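Periplasmic oligopeptide-binding protein (Burkholderia pseudomallei, PDB 3ZS6) probably binds oligopeptides in the periplasm and passes them to an ABC transporter for uptake. Local coordinates at residues A[221-226]-A[242-247]; A[294-299]-A[358-363]. All blocks are in the same frame, centred on the assembly; numbering follows the deposited sequence.

Contact 1: residues A[221-226]-A[242-247]; sequences TALRMY and FGQISK
Q244 and I245, on the first turn of helix 242-249, both approach one leucine methyl, CD2 of L223, on helix 219-227. The two backbones stand well apart: CA of L223 and CA of I245, the nearest such pair, are 9.3 Å from each other, and long side chains have to bridge the gap.

Going along 242-247, Q244 comes first. It is exposed and starts off along the flank of the helix, but its chain then swings back toward the neighbour. The end of its amide, NE2, lies 4.3 Å from CD2 of L223, a loose van der Waals approach at the solvent side of the contact.

I245 follows, buried, and makes the apolar touch proper. With CG1 anti to the carbonyl carbon (chi1 -68°) and the chain extended beyond it (chi2 176°), CD1 is carried straight out toward the partner helix. L223 answers from across the gap, CG anti to its own backbone N (chi1 179°), and the two side chains meet tip to tip, CD1 of I245 at 4.2 Å from CD2 of L223. The whole contact, Q244 included, buries 87 Å² over both segments, and the methyl meeting has no polar component to fix its direction.

This is plain helix-helix packing, joining helices 219-227 and 242-249 over an edge of the mixed sheet. Strand 470-480 packs against both helices: L480 touches L223, Y226 and I245, while L253 of strand 253-258 packs against F242, I245 and S246. Y226 turns its ring edge-to-face with F249 and bonds through OH to E252, tying helix 219-227 to the far end of helix 242-249 and the loop beyond it.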
loop_
_atom_site.group_PDB
_atom_site.type_symbol
_atom_site.label_atom_id
_atom_site.label_comp_id
_atom_site.label_asym_id
_atom_site.label_seq_id
_atom_site.Cartn_x
_atom_site.Cartn_y
_atom_site.Cartn_z
ATOM N N THR A 221 -18.796 -13.042 5.118
ATOM C CA THR A 221 -18.513 -13.703 6.383
ATOM C C THR A 221 -18.094 -12.665 7.427
ATOM O O THR A 221 -18.506 -12.734 8.589
ATOM C CB THR A 221 -17.382 -14.742 6.227
ATOM O OG1 THR A 221 -17.843 -15.838 5.423
ATOM C CG2 THR A 221 -16.931 -15.261 7.586
ATOM N N ALA A 222 -17.279 -11.700 7.004
ATOM C CA ALA A 222 -16.879 -10.596 7.882
ATOM C C ALA A 222 -18.102 -9.834 8.385
ATOM O O ALA A 222 -18.178 -9.460 9.560
ATOM C CB ALA A 222 -15.931 -9.645 7.153
ATOM N N LEU A 223 -19.057 -9.613 7.485
ATOM C CA LEU A 223 -20.286 -8.888 7.819
ATOM C C LEU A 223 -21.106 -9.644 8.862
ATOM O O LEU A 223 -21.604 -9.056 9.822
ATOM C CB LEU A 223 -21.118 -8.646 6.552
ATOM C CG LEU A 223 -22.456 -7.911 6.682
ATOM C CD1 LEU A 223 -22.260 -6.559 7.340
ATOM C CD2 LEU A 223 -23.120 -7.754 5.314
ATOM N N ARG A 224 -21.246 -10.949 8.658
ATOM C CA ARG A 224 -21.947 -11.809 9.599
ATOM C C ARG A 224 -21.328 -11.713 10.986
ATOM O O ARG A 224 -22.034 -11.604 11.987
ATOM C CB ARG A 224 -21.892 -13.263 9.133
ATOM C CG ARG A 224 -22.697 -13.577 7.888
ATOM C CD ARG A 224 -22.688 -15.086 7.634
ATOM N NE ARG A 224 -23.445 -15.472 6.448
ATOM C CZ ARG A 224 -23.729 -16.732 6.126
ATOM N NH1 ARG A 224 -23.320 -17.727 6.905
ATOM N NH2 ARG A 224 -24.425 -17.002 5.028
ATOM N N MET A 225 -20.003 -11.764 11.046
ATOM C CA MET A 225 -19.317 -11.690 12.328
ATOM C C MET A 225 -19.479 -10.318 12.977
ATOM O O MET A 225 -19.562 -10.204 14.196
ATOM C CB MET A 225 -17.833 -12.032 12.159
ATOM C CG MET A 225 -17.571 -13.520 11.953
ATOM S SD MET A 225 -15.855 -13.884 11.513
ATOM C CE MET A 225 -15.780 -13.214 9.869
ATOM N N TYR A 226 -19.507 -9.271 12.159
ATOM C CA TYR A 226 -19.686 -7.929 12.680
ATOM C C TYR A 226 -21.074 -7.850 13.306
ATOM O O TYR A 226 -21.234 -7.399 14.444
ATOM C CB TYR A 226 -19.538 -6.910 11.553
ATOM C CG TYR A 226 -19.738 -5.469 11.959
ATOM C CD1 TYR A 226 -21.006 -4.915 12.009
ATOM C CD2 TYR A 226 -18.649 -4.654 12.268
ATOM C CE1 TYR A 226 -21.201 -3.584 12.374
ATOM C CE2 TYR A 226 -18.828 -3.323 12.631
ATOM C CZ TYR A 226 -20.109 -2.799 12.684
ATOM O OH TYR A 226 -20.302 -1.487 13.026
ATOM N N PHE A 242 -23.810 -1.833 -0.297
ATOM C CA PHE A 242 -23.934 -0.503 0.294
ATOM C C PHE A 242 -25.362 -0.153 0.715
ATOM O O PHE A 242 -25.583 0.336 1.822
ATOM C CB PHE A 242 -23.395 0.581 -0.644
ATOM C CG PHE A 242 -23.389 1.954 -0.027
ATOM C CD1 PHE A 242 -24.535 2.734 -0.026
ATOM C CD2 PHE A 242 -22.244 2.454 0.572
ATOM C CE1 PHE A 242 -24.534 3.993 0.546
ATOM C CE2 PHE A 242 -22.235 3.716 1.150
ATOM C CZ PHE A 242 -23.379 4.486 1.135
ATOM N N GLY A 243 -26.324 -0.412 -0.168
ATOM C CA GLY A 243 -27.717 -0.072 0.081
ATOM C C GLY A 243 -28.324 -0.667 1.343
ATOM O O GLY A 243 -28.857 0.058 2.191
ATOM N N GLN A 244 -28.254 -1.989 1.467
ATOM C CA GLN A 244 -28.856 -2.675 2.596
ATOM C C GLN A 244 -28.048 -2.407 3.856
ATOM O O GLN A 244 -28.604 -2.278 4.940
ATOM C CB GLN A 244 -28.934 -4.184 2.345
ATOM C CG GLN A 244 -27.586 -4.896 2.433
ATOM C CD GLN A 244 -27.719 -6.399 2.648
ATOM O OE1 GLN A 244 -28.826 -6.939 2.681
ATOM N NE2 GLN A 244 -26.583 -7.080 2.797
ATOM N N ILE A 245 -26.730 -2.335 3.707
ATOM C CA ILE A 245 -25.846 -2.109 4.842
ATOM C C ILE A 245 -26.059 -0.729 5.454
ATOM O O ILE A 245 -26.103 -0.579 6.677
ATOM C CB ILE A 245 -24.382 -2.266 4.437
ATOM C CG1 ILE A 245 -24.105 -3.735 4.094
ATOM C CG2 ILE A 245 -23.472 -1.785 5.553
ATOM C CD1 ILE A 245 -22.713 -3.997 3.591
ATOM N N SER A 246 -26.198 0.273 4.593
ATOM C CA SER A 246 -26.430 1.638 5.041
ATOM C C SER A 246 -27.715 1.728 5.858
ATOM O O SER A 246 -27.778 2.417 6.886
ATOM C CB SER A 246 -26.504 2.570 3.830
ATOM O OG SER A 246 -26.846 3.885 4.221
ATOM N N LYS A 247 -28.740 1.018 5.401
ATOM C CA LYS A 247 -30.042 1.062 6.045
ATOM C C LYS A 247 -29.974 0.399 7.409
ATOM O O LYS A 247 -30.549 0.895 8.381
ATOM C CB LYS A 247 -31.085 0.357 5.176
ATOM C CG LYS A 247 -32.474 0.314 5.777
ATOM C CD LYS A 247 -33.255 -0.872 5.228
ATOM C CE LYS A 247 -33.100 -0.985 3.716
ATOM N NZ LYS A 247 -33.282 -2.387 3.236
#

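Contact 2: residues A[294-299]-A[358-363]; sequences KITQAG and NDLHKK
Where I295 and T296 meet L360 and K363 the touching groups are all aliphatic, and no flat group takes part in the touching; the ring of H361 is turned to Y262, meeting that ring with the planes at about 45°, while its ND1 is hydrogen-bonded to Y262 OH.

Across the contact there are two methyl touches. CG2 of T296 lies 3.9 Å from CD1 of L360, the two side chains slanting past one another. CG2 of I295 sits 4.0 Å from CB of K363, so the lysine is met at its root. Beyond that point K363 is fully extended, with CG anti to the carbonyl carbon (chi1 -79°); its chain leads away from the isoleucine side chain, and NZ gives its N-H to a water. The water is 2.9 Å from NZ of K363 and donates to the carbonyl O of I295 at 2.8 Å. NZ has a further, weak bond to A239 O.

T296 divides its ends: the methyl serves this contact, while OG1 is bonded to E300 OE1 and T292 O. The chemistry is therefore a small apolar seam, 143 Å² in all, with a solvent-mediated tie beside it. The water satisfies the carbonyl of I295 and accepts from K363 NZ, linking the lysine to it indirectly, near the C-terminal end of helix 288-296, where the helix dipole would probably favour a positive group.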
loop_
_atom_site.group_PDB
_atom_site.type_symbol
_atom_site.label_atom_id
_atom_site.label_comp_id
_atom_site.label_asym_id
_atom_site.label_seq_id
_atom_site.Cartn_x
_atom_site.Cartn_y
_atom_site.Cartn_z
ATOM N N LYS A 294 -22.819 -0.667 -11.019
ATOM C CA LYS A 294 -23.624 -1.885 -10.939
ATOM C C LYS A 294 -22.994 -3.048 -10.176
ATOM O O LYS A 294 -23.707 -3.918 -9.669
ATOM C CB LYS A 294 -23.996 -2.362 -12.343
ATOM C CG LYS A 294 -24.805 -1.356 -13.155
ATOM C CD LYS A 294 -25.224 -1.952 -14.488
ATOM C CE LYS A 294 -25.931 -0.934 -15.378
ATOM N NZ LYS A 294 -26.191 -1.479 -16.746
ATOM N N ILE A 295 -21.668 -3.091 -10.113
ATOM C CA ILE A 295 -21.003 -4.210 -9.452
ATOM C C ILE A 295 -20.446 -3.849 -8.070
ATOM O O ILE A 295 -20.807 -4.471 -7.070
ATOM C CB ILE A 295 -19.879 -4.804 -10.321
ATOM C CG1 ILE A 295 -20.392 -5.085 -11.736
ATOM C CG2 ILE A 295 -19.345 -6.073 -9.693
ATOM C CD1 ILE A 295 -21.550 -6.043 -11.781
ATOM N N THR A 296 -19.566 -2.854 -8.016
ATOM C CA THR A 296 -18.951 -2.462 -6.745
ATOM C C THR A 296 -19.931 -1.668 -5.872
ATOM O O THR A 296 -20.172 -2.023 -4.713
ATOM C CB THR A 296 -17.637 -1.679 -6.962
ATOM O OG1 THR A 296 -17.915 -0.412 -7.568
ATOM C CG2 THR A 296 -16.687 -2.479 -7.875
ATOM N N GLN A 297 -20.487 -0.598 -6.436
ATOM C CA GLN A 297 -21.600 0.144 -5.824
ATOM C C GLN A 297 -21.289 0.802 -4.482
ATOM O O GLN A 297 -22.202 1.130 -3.711
ATOM C CB GLN A 297 -22.831 -0.756 -5.676
ATOM C CG GLN A 297 -23.307 -1.349 -6.990
ATOM C CD GLN A 297 -24.709 -1.919 -6.893
ATOM O OE1 GLN A 297 -24.989 -2.780 -6.064
ATOM N NE2 GLN A 297 -25.602 -1.424 -7.732
ATOM N N ALA A 298 -20.014 1.010 -4.196
ATOM C CA ALA A 298 -19.650 1.620 -2.929
ATOM C C ALA A 298 -19.038 3.007 -3.129
ATOM O O ALA A 298 -18.275 3.484 -2.292
ATOM C CB ALA A 298 -18.713 0.703 -2.144
ATOM N N GLY A 299 -19.393 3.649 -4.241
ATOM C CA GLY A 299 -18.897 4.978 -4.551
ATOM C C GLY A 299 -17.585 5.028 -5.325
ATOM O O GLY A 299 -17.051 6.112 -5.571
ATOM N N ASN A 358 -11.632 -13.786 -2.742
ATOM C CA ASN A 358 -12.484 -12.737 -2.178
ATOM C C ASN A 358 -13.689 -12.488 -3.090
ATOM O O ASN A 358 -13.570 -12.587 -4.307
ATOM C CB ASN A 358 -11.702 -11.439 -1.997
ATOM C CG ASN A 358 -12.583 -10.289 -1.546
ATOM O OD1 ASN A 358 -12.889 -10.158 -0.366
ATOM N ND2 ASN A 358 -12.999 -9.458 -2.487
ATOM N N ASP A 359 -14.844 -12.165 -2.512
ATOM C CA ASP A 359 -16.058 -12.035 -3.322
ATOM C C ASP A 359 -16.051 -10.817 -4.251
ATOM O O ASP A 359 -16.470 -10.920 -5.398
ATOM C CB ASP A 359 -17.345 -12.073 -2.469
ATOM C CG ASP A 359 -17.118 -11.627 -1.025
ATOM O OD1 ASP A 359 -16.213 -10.799 -0.775
ATOM O OD2 ASP A 359 -17.852 -12.114 -0.138
ATOM N N LEU A 360 -15.567 -9.672 -3.780
ATOM C CA LEU A 360 -15.454 -8.525 -4.688
ATOM C C LEU A 360 -14.512 -8.823 -5.864
ATOM O O LEU A 360 -14.851 -8.576 -7.026
ATOM C CB LEU A 360 -14.974 -7.271 -3.963
ATOM C CG LEU A 360 -14.538 -6.207 -4.985
ATOM C CD1 LEU A 360 -15.757 -5.607 -5.672
ATOM C CD2 LEU A 360 -13.675 -5.122 -4.358
ATOM N N HIS A 361 -13.332 -9.354 -5.566
ATOM C CA HIS A 361 -12.341 -9.598 -6.620
ATOM C C HIS A 361 -12.861 -10.589 -7.643
ATOM O O HIS A 361 -12.617 -10.443 -8.839
ATOM C CB HIS A 361 -11.018 -10.084 -6.034
ATOM C CG HIS A 361 -10.342 -9.074 -5.162
ATOM N ND1 HIS A 361 -10.364 -7.724 -5.439
ATOM C CD2 HIS A 361 -9.632 -9.211 -4.015
ATOM C CE1 HIS A 361 -9.699 -7.071 -4.500
ATOM N NE2 HIS A 361 -9.244 -7.950 -3.624
ATOM N N LYS A 362 -13.585 -11.597 -7.171
ATOM C CA LYS A 362 -14.168 -12.574 -8.075
ATOM C C LYS A 362 -15.185 -11.920 -9.003
ATOM O O LYS A 362 -15.191 -12.185 -10.211
ATOM C CB LYS A 362 -14.819 -13.727 -7.306
ATOM C CG LYS A 362 -15.499 -14.741 -8.229
ATOM C CD LYS A 362 -16.015 -15.969 -7.480
ATOM C CE LYS A 362 -16.467 -17.044 -8.462
ATOM N NZ LYS A 362 -17.043 -18.246 -7.788
ATOM N N LYS A 363 -16.045 -11.073 -8.440
ATOM C CA LYS A 363 -17.057 -10.366 -9.227
ATOM C C LYS A 363 -16.418 -9.471 -10.284
ATOM O O LYS A 363 -16.844 -9.454 -11.439
ATOM C CB LYS A 363 -17.962 -9.520 -8.326
ATOM C CG LYS A 363 -19.056 -10.300 -7.592
ATOM C CD LYS A 363 -19.895 -9.378 -6.692
ATOM C CE LYS A 363 -21.022 -10.141 -5.992
ATOM N NZ LYS A 363 -21.922 -9.238 -5.210
HETATM O O HOH W 1 -22.417 -6.783 -6.724
#

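In the fold
Contact 1 closes before contact 2 opens along the chain, yet their centres are only 14 Å apart, on the same side of the molecule, and they touch: CB of F242 is 3.3 Å from O of Q297. Contact 1 lies in the passage from the four-stranded sheet containing 210-215 to the seven-stranded sheet entered at 253-258; contact 2 joins two helices that come later, alongside that second sheet. Strand 470-480 backs both. D359 OD1 accepts from D219 N at the start of helix 219-227, and T296 and G240 are joined by a backbone hydrogen bond just ahead of helix 242-249. The helices bridging the two sheets are thus packed against later helices of the second sheet.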